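Local atomic coordinates of biuret hydrolase (Pseudomonas sp., PDB entry 6C62), a protein that hydrolyses 1-carboxybiuret to urea-1,3-dicarboxylate and ammonia, a step in the bacterial degradation of the herbicide atrazine. Residues A[197-209]-A[301-313]. Sequence-based numbering, arbitrary orientation.
Sequences RGTYPFVHSIDHL and AFVITASEGGCLH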
ATOM      1  N   ARG A 197     -14.427 -10.989   0.706  1.00 11.48           N
ATOM      2  CA  ARG A 197     -14.955 -11.210  -0.630  1.00 12.01           C
ATOM      3  C   ARG A 197     -16.507 -11.321  -0.657  1.00 11.57           C
ATOM      4  O   ARG A 197     -17.131 -12.001   0.159  1.00 11.20           O
ATOM      5  CB  ARG A 197     -14.302 -12.467  -1.222  1.00 12.46           C
ATOM      6  CG  ARG A 197     -14.786 -12.748  -2.648  1.00 14.04           C
ATOM      7  CD  ARG A 197     -13.834 -13.604  -3.427  1.00 15.17           C
ATOM      8  NE  ARG A 197     -13.586 -14.918  -2.806  1.00 15.38           N
ATOM      9  CZ  ARG A 197     -14.172 -16.063  -3.173  1.00 17.52           C
ATOM     10  NH1 ARG A 197     -15.067 -16.069  -4.123  1.00 16.99           N
ATOM     11  NH2 ARG A 197     -13.813 -17.236  -2.605  1.00 16.63           N
ATOM     12  N   GLY A 198     -17.088 -10.604  -1.617  1.00 11.59           N
ATOM     13  CA  GLY A 198     -18.534 -10.463  -1.744  1.00 12.25           C
ATOM     14  C   GLY A 198     -19.144  -9.445  -0.777  1.00 13.07           C
ATOM     15  O   GLY A 198     -20.292  -9.608  -0.415  1.00 14.38           O
ATOM     16  N   THR A 199     -18.377  -8.477  -0.295  1.00 12.83           N
ATOM     17  CA  THR A 199     -18.909  -7.402   0.514  1.00 14.03           C
ATOM     18  C   THR A 199     -18.633  -6.035  -0.124  1.00 13.92           C
ATOM     19  O   THR A 199     -17.668  -5.848  -0.895  1.00 11.90           O
ATOM     20  CB  THR A 199     -18.398  -7.400   1.964  1.00 14.47           C
ATOM     21  OG1 THR A 199     -16.996  -7.077   2.002  1.00 13.97           O
ATOM     22  CG2 THR A 199     -18.654  -8.783   2.609  1.00 15.29           C
ATOM     23  N   TYR A 200     -19.517  -5.083   0.158  1.00 12.63           N
ATOM     24  CA  TYR A 200     -19.338  -3.722  -0.373  1.00 11.64           C
ATOM     25  C   TYR A 200     -18.328  -2.968   0.532  1.00 11.80           C
ATOM     26  O   TYR A 200     -18.555  -2.821   1.749  1.00  9.97           O
ATOM     27  CB  TYR A 200     -20.709  -3.014  -0.462  1.00 12.22           C
ATOM     28  CG  TYR A 200     -20.620  -1.777  -1.331  1.00 12.97           C
ATOM     29  CD1 TYR A 200     -20.096  -0.606  -0.831  1.00 12.80           C
ATOM     30  CD2 TYR A 200     -20.982  -1.819  -2.656  1.00 13.73           C
ATOM     31  CE1 TYR A 200     -19.958   0.502  -1.652  1.00 14.68           C
ATOM     32  CE2 TYR A 200     -20.838  -0.720  -3.505  1.00 14.38           C
ATOM     33  CZ  TYR A 200     -20.350   0.446  -3.000  1.00 16.62           C
ATOM     34  OH  TYR A 200     -20.242   1.587  -3.829  1.00 18.13           O
ATOM     35  N   PRO A 201     -17.226  -2.510  -0.021  1.00 11.36           N
ATOM     36  CA  PRO A 201     -16.175  -1.925   0.802  1.00 11.58           C
ATOM     37  C   PRO A 201     -16.349  -0.449   1.178  1.00 11.07           C
ATOM     38  O   PRO A 201     -17.263   0.264   0.685  1.00 10.22           O
ATOM     39  CB  PRO A 201     -14.941  -2.079  -0.067  1.00 12.49           C
ATOM     40  CG  PRO A 201     -15.454  -1.922  -1.426  1.00 13.59           C
ATOM     41  CD  PRO A 201     -16.852  -2.498  -1.432  1.00 12.88           C
ATOM     42  N   PHE A 202     -15.544  -0.043   2.137  1.00 11.06           N
ATOM     43  CA  PHE A 202     -15.548   1.352   2.617  1.00 11.85           C
ATOM     44  C   PHE A 202     -14.106   1.830   2.519  1.00 10.67           C
ATOM     45  O   PHE A 202     -13.798   2.693   1.687  1.00 12.27           O
ATOM     46  CB  PHE A 202     -16.169   1.392   4.024  1.00 12.55           C
ATOM     47  CG  PHE A 202     -16.075   2.712   4.745  1.00 13.33           C
ATOM     48  CD1 PHE A 202     -16.197   3.949   4.039  1.00 13.21           C
ATOM     49  CD2 PHE A 202     -15.908   2.732   6.123  1.00 14.13           C
ATOM     50  CE1 PHE A 202     -16.118   5.160   4.702  1.00 14.58           C
ATOM     51  CE2 PHE A 202     -15.830   3.977   6.825  1.00 16.19           C
ATOM     52  CZ  PHE A 202     -15.942   5.175   6.100  1.00 15.20           C
ATOM     53  N   VAL A 203     -13.230   1.276   3.332  1.00 10.38           N
ATOM     54  CA  VAL A 203     -11.781   1.638   3.355  1.00 10.06           C
ATOM     55  C   VAL A 203     -11.011   0.341   3.154  1.00  9.67           C
ATOM     56  O   VAL A 203     -10.895  -0.481   4.054  1.00  8.72           O
ATOM     57  CB  VAL A 203     -11.406   2.297   4.689  1.00 10.61           C
ATOM     58  CG1 VAL A 203      -9.934   2.733   4.737  1.00 10.47           C
ATOM     59  CG2 VAL A 203     -12.348   3.439   5.015  1.00 11.34           C
ATOM     60  N   HIS A 204     -10.470   0.144   1.972  1.00  9.94           N
ATOM     61  CA  HIS A 204      -9.724  -1.075   1.675  1.00 11.19           C
ATOM     62  C   HIS A 204      -8.583  -1.322   2.697  1.00 10.81           C
ATOM     63  O   HIS A 204      -8.312  -2.462   3.101  1.00  9.99           O
ATOM     64  CB  HIS A 204      -9.119  -0.967   0.251  1.00 12.61           C
ATOM     65  CG  HIS A 204     -10.119  -0.906  -0.846  1.00 13.71           C
ATOM     66  ND1 HIS A 204      -9.964  -0.086  -1.957  1.00 15.23           N
ATOM     67  CD2 HIS A 204     -11.248  -1.636  -1.051  1.00 13.88           C
ATOM     68  CE1 HIS A 204     -10.987  -0.318  -2.781  1.00 17.39           C
ATOM     69  NE2 HIS A 204     -11.782  -1.241  -2.243  1.00 14.95           N
ATOM     70  N   SER A 205      -7.929  -0.249   3.115  1.00 10.84           N
ATOM     71  CA  SER A 205      -6.799  -0.359   4.045  1.00 11.02           C
ATOM     72  C   SER A 205      -7.195  -0.693   5.511  1.00 11.02           C
ATOM     73  O   SER A 205      -6.309  -0.965   6.350  1.00  9.62           O
ATOM     74  CB  SER A 205      -5.999   0.970   4.070  1.00 11.47           C
ATOM     75  OG  SER A 205      -5.237   1.232   2.892  1.00 12.27           O
ATOM     76  N   ILE A 206      -8.486  -0.590   5.874  1.00 10.02           N
ATOM     77  CA  ILE A 206      -8.869  -0.744   7.287  1.00 10.08           C
ATOM     78  C   ILE A 206     -10.101  -1.584   7.574  1.00 10.26           C
ATOM     79  O   ILE A 206     -10.295  -2.002   8.718  1.00 11.72           O
ATOM     80  CB  ILE A 206      -9.007   0.657   7.985  1.00 10.61           C
ATOM     81  CG1 ILE A 206      -7.876   1.649   7.615  1.00 10.35           C
ATOM     82  CG2 ILE A 206      -8.988   0.510   9.491  1.00 11.28           C
ATOM     83  CD1 ILE A 206      -8.098   3.037   8.189  1.00 10.52           C
ATOM     84  N   ASP A 207     -10.952  -1.895   6.594  1.00 11.14           N
ATOM     85  CA  ASP A 207     -12.196  -2.647   6.877  1.00 10.93           C
ATOM     86  C   ASP A 207     -11.945  -4.007   7.469  1.00  9.05           C
ATOM     87  O   ASP A 207     -11.124  -4.758   6.935  1.00  9.40           O
ATOM     88  CB  ASP A 207     -13.062  -2.913   5.620  1.00 11.97           C
ATOM     89  CG  ASP A 207     -13.610  -1.664   4.953  1.00 14.05           C
ATOM     90  OD1 ASP A 207     -13.719  -0.615   5.588  1.00 14.13           O
ATOM     91  OD2 ASP A 207     -13.940  -1.807   3.706  1.00 16.93           O
ATOM     92  N   HIS A 208     -12.692  -4.349   8.517  1.00  9.30           N
ATOM     93  CA  HIS A 208     -12.728  -5.683   9.117  1.00  9.63           C
ATOM     94  C   HIS A 208     -14.193  -6.180   9.121  1.00 10.66           C
ATOM     95  O   HIS A 208     -15.125  -5.377   9.217  1.00 10.15           O
ATOM     96  CB  HIS A 208     -12.380  -5.643  10.606  1.00 10.02           C
ATOM     97  CG  HIS A 208     -11.044  -5.095  10.972  1.00 10.14           C
ATOM     98  ND1 HIS A 208     -10.732  -3.750  10.943  1.00 10.99           N
ATOM     99  CD2 HIS A 208     -10.014  -5.705  11.603  1.00 10.82           C
ATOM    100  CE1 HIS A 208      -9.516  -3.575  11.452  1.00 11.84           C
ATOM    101  NE2 HIS A 208      -9.062  -4.747  11.869  1.00 11.44           N
ATOM    102  N   LEU A 209     -14.409  -7.495   9.080  1.00 10.97           N
ATOM    103  CA  LEU A 209     -15.743  -8.082   9.193  1.00 10.73           C
ATOM    104  C   LEU A 209     -15.755  -9.015  10.368  1.00 11.16           C
ATOM    105  O   LEU A 209     -14.733  -9.613  10.714  1.00 11.72           O
ATOM    106  CB  LEU A 209     -16.103  -8.878   7.965  1.00 10.92           C
ATOM    107  CG  LEU A 209     -16.061  -8.097   6.621  1.00 11.39           C
ATOM    108  CD1 LEU A 209     -16.351  -9.091   5.530  1.00 12.49           C
ATOM    109  CD2 LEU A 209     -17.102  -6.964   6.659  1.00 11.19           C
ATOM    110  N   ALA A 301      -5.897   7.112  11.093  1.00  9.00           N
ATOM    111  CA  ALA A 301      -7.033   6.337  10.668  1.00  9.65           C
ATOM    112  C   ALA A 301      -8.107   7.222  10.007  1.00  9.52           C
ATOM    113  O   ALA A 301      -8.693   6.879   8.983  1.00  9.35           O
ATOM    114  CB  ALA A 301      -7.635   5.582  11.787  1.00 10.25           C
ATOM    115  N   PHE A 302      -8.319   8.380  10.605  1.00  9.72           N
ATOM    116  CA  PHE A 302      -9.341   9.310  10.170  1.00  9.82           C
ATOM    117  C   PHE A 302      -9.022   9.831   8.799  1.00  9.89           C
ATOM    118  O   PHE A 302      -9.894   9.876   7.907  1.00  9.55           O
ATOM    119  CB  PHE A 302      -9.478  10.445  11.188  1.00 10.98           C
ATOM    120  CG  PHE A 302     -10.707  11.270  11.027  1.00 12.21           C
ATOM    121  CD1 PHE A 302     -10.774  12.203  10.061  1.00 14.69           C
ATOM    122  CD2 PHE A 302     -11.780  11.123  11.868  1.00 13.96           C
ATOM    123  CE1 PHE A 302     -11.909  12.972   9.857  1.00 15.73           C
ATOM    124  CE2 PHE A 302     -12.919  11.928  11.730  1.00 15.75           C
ATOM    125  CZ  PHE A 302     -12.976  12.854  10.709  1.00 16.34           C
ATOM    126  N   VAL A 303      -7.767  10.213   8.591  1.00  9.64           N
ATOM    127  CA  VAL A 303      -7.278  10.711   7.314  1.00  9.03           C
ATOM    128  C   VAL A 303      -7.401   9.694   6.206  1.00  8.30           C
ATOM    129  O   VAL A 303      -7.918  10.023   5.141  1.00  8.29           O
ATOM    130  CB  VAL A 303      -5.818  11.277   7.480  1.00 10.14           C
ATOM    131  CG1 VAL A 303      -5.166  11.500   6.138  1.00 10.12           C
ATOM    132  CG2 VAL A 303      -5.850  12.608   8.229  1.00 10.61           C
ATOM    133  N   ILE A 304      -6.945   8.498   6.436  1.00  7.70           N
ATOM    134  CA  ILE A 304      -6.993   7.425   5.438  1.00  7.86           C
ATOM    135  C   ILE A 304      -8.435   7.043   5.106  1.00  8.26           C
ATOM    136  O   ILE A 304      -8.768   6.816   4.000  1.00  7.18           O
ATOM    137  CB  ILE A 304      -6.191   6.219   5.956  1.00  7.51           C
ATOM    138  CG1 ILE A 304      -4.700   6.576   5.832  1.00  8.05           C
ATOM    139  CG2 ILE A 304      -6.460   4.927   5.195  1.00  7.47           C
ATOM    140  CD1 ILE A 304      -3.761   5.675   6.631  1.00  8.37           C
ATOM    141  N   THR A 305      -9.268   7.000   6.117  1.00  8.30           N
ATOM    142  CA  THR A 305     -10.682   6.638   5.980  1.00  8.82           C
ATOM    143  C   THR A 305     -11.381   7.620   5.054  1.00  8.87           C
ATOM    144  O   THR A 305     -12.076   7.209   4.143  1.00  9.38           O
ATOM    145  CB  THR A 305     -11.373   6.600   7.354  1.00  8.56           C
ATOM    146  OG1 THR A 305     -10.882   5.445   8.080  1.00  9.55           O
ATOM    147  CG2 THR A 305     -12.862   6.540   7.210  1.00  9.17           C
ATOM    148  N   ALA A 306     -11.223   8.908   5.337  1.00  8.90           N
ATOM    149  CA  ALA A 306     -11.947   9.910   4.579  1.00  8.81           C
ATOM    150  C   ALA A 306     -11.518   9.926   3.105  1.00  8.65           C
ATOM    151  O   ALA A 306     -12.329  10.058   2.244  1.00  7.78           O
ATOM    152  CB  ALA A 306     -11.756  11.284   5.196  1.00  8.62           C
ATOM    153  N   SER A 307     -10.213   9.869   2.846  1.00  9.08           N
ATOM    154  CA  SER A 307      -9.763   9.876   1.458  1.00 10.33           C
ATOM    155  C   SER A 307     -10.116   8.577   0.699  1.00  9.74           C
ATOM    156  O   SER A 307     -10.574   8.669  -0.454  1.00  9.43           O
ATOM    157  CB  SER A 307      -8.277  10.167   1.399  1.00 11.38           C
ATOM    158  OG  SER A 307      -8.126  11.550   1.665  1.00 12.74           O
ATOM    159  N   GLU A 308      -9.849   7.426   1.297  1.00  8.82           N
ATOM    160  CA  GLU A 308     -10.111   6.182   0.599  1.00 10.37           C
ATOM    161  C   GLU A 308     -11.655   5.990   0.427  1.00 10.87           C
ATOM    162  O   GLU A 308     -12.081   5.631  -0.624  1.00  9.61           O
ATOM    163  CB  GLU A 308      -9.546   4.967   1.332  1.00 11.44           C
ATOM    164  CG  GLU A 308      -8.074   4.787   1.194  1.00 12.35           C
ATOM    165  CD  GLU A 308      -7.487   3.442   1.717  1.00 13.94           C
ATOM    166  OE1 GLU A 308      -8.189   2.411   1.825  1.00 14.88           O
ATOM    167  OE2 GLU A 308      -6.227   3.403   1.984  1.00 14.47           O
ATOM    168  N   GLY A 309     -12.466   6.265   1.476  1.00 11.27           N
ATOM    169  CA  GLY A 309     -13.930   6.139   1.319  1.00 11.38           C
ATOM    170  C   GLY A 309     -14.512   7.180   0.361  1.00 11.87           C
ATOM    171  O   GLY A 309     -15.324   6.861  -0.486  1.00 11.91           O
ATOM    172  N   GLY A 310     -14.084   8.431   0.470  1.00 12.71           N
ATOM    173  CA  GLY A 310     -14.549   9.453  -0.459  1.00 12.97           C
ATOM    174  C   GLY A 310     -14.182   9.165  -1.890  1.00 13.19           C
ATOM    175  O   GLY A 310     -15.055   9.269  -2.798  1.00 12.82           O
ATOM    176  N   CYS A 311     -12.909   8.835  -2.150  1.00 11.96           N
ATOM    177  CA  CYS A 311     -12.466   8.591  -3.515  1.00 11.87           C
ATOM    178  C   CYS A 311     -13.109   7.367  -4.123  1.00 11.28           C
ATOM    179  O   CYS A 311     -13.324   7.310  -5.307  1.00 11.23           O
ATOM    180  CB  CYS A 311     -10.950   8.549  -3.620  1.00 12.04           C
ATOM    181  SG  CYS A 311     -10.305  10.231  -3.221  1.00 13.23           S
ATOM    182  N   LEU A 312     -13.429   6.376  -3.318  1.00 11.52           N
ATOM    183  CA  LEU A 312     -14.166   5.221  -3.794  1.00 12.85           C
ATOM    184  C   LEU A 312     -15.475   5.614  -4.482  1.00 12.69           C
ATOM    185  O   LEU A 312     -15.920   4.897  -5.347  1.00 10.34           O
ATOM    186  CB  LEU A 312     -14.539   4.306  -2.648  1.00 14.13           C
ATOM    187  CG  LEU A 312     -14.896   2.843  -2.945  1.00 16.94           C
ATOM    188  CD1 LEU A 312     -13.664   2.114  -3.437  1.00 17.77           C
ATOM    189  CD2 LEU A 312     -15.394   2.202  -1.651  1.00 17.81           C
ATOM    190  N   HIS A 313     -16.101   6.703  -4.029  1.00 11.46           N
ATOM    191  CA  HIS A 313     -17.419   7.125  -4.537  1.00 11.03           C
ATOM    192  C   HIS A 313     -17.309   8.375  -5.419  1.00 10.92           C
ATOM    193  O   HIS A 313     -18.300   9.071  -5.666  1.00  9.01           O
ATOM    194  CB  HIS A 313     -18.311   7.432  -3.335  1.00 11.45           C
ATOM    195  CG  HIS A 313     -18.621   6.230  -2.509  1.00 12.06           C
ATOM    196  ND1 HIS A 313     -19.503   5.274  -2.929  1.00 11.02           N
ATOM    197  CD2 HIS A 313     -18.134   5.807  -1.324  1.00 12.11           C
ATOM    198  CE1 HIS A 313     -19.580   4.323  -2.023  1.00 12.89           C
ATOM    199  NE2 HIS A 313     -18.737   4.600  -1.047  1.00 12.03           N
TER
HETATM  200  O   HOH W   1     -18.457   2.621   1.100  1.00 11.80           O
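Glu308 reaches from the helix 294-312 into the turn at Val203-Asp207 and ties the two together with its carboxylate. Its CB lies 4.1 Å from Val203 CG1. From CG the chain runs extended (chi2 -170°), carrying CD past that methyl to Ser205, in the middle of the turn. OE1 then takes the backbone N-H of Ser205 at 3.0 Å in a nearly straight bond (161°), and OE2 receives the Ser205 hydroxyl, OG to OE2 being 2.6 Å. Each carboxylate oxygen accepts through its syn lone pair, so one serine holds both oxygens and fixes the carboxylate's rotation; Tyr343 adds a second bond to OE2. With an alanine at Glu308, the Ser205 amide and hydroxyl would probably lose their acceptor, and the turn its polar tie to the helix.

Toward the start of the segment 301-313, Ile206 CD1 packs against Ile304 CG2 and lies near Thr305 OG1; toward its end, the two methyls of Leu312 part, CD1 near His204 CE1 and CD2 beside the carbonyl oxygens of Pro201 and Phe202. Phe202 itself lays its CZ 3.5 Å from Thr305 CG2, while Val203 CG2 sits over the centre of its ring. Gly309 lets the loop come this close: a CB there would run into Phe202 CE1. Farther along, a water links Pro201 O to His313 NE2.

Within the turn, Asp207 accepts the N-H groups of Phe202 and Val203, which fixes the backbone that presents Phe202, whose side chain is about 6 Å from those of Ser150 and Ser174, the probable catalytic serines of this amidase. The chemistry is thus a buried carboxylate whose oxygens are met by the neutral donors of Ser205 and Tyr343, which holds the loop leading into strand 208-213 against the helix beside the probable active site.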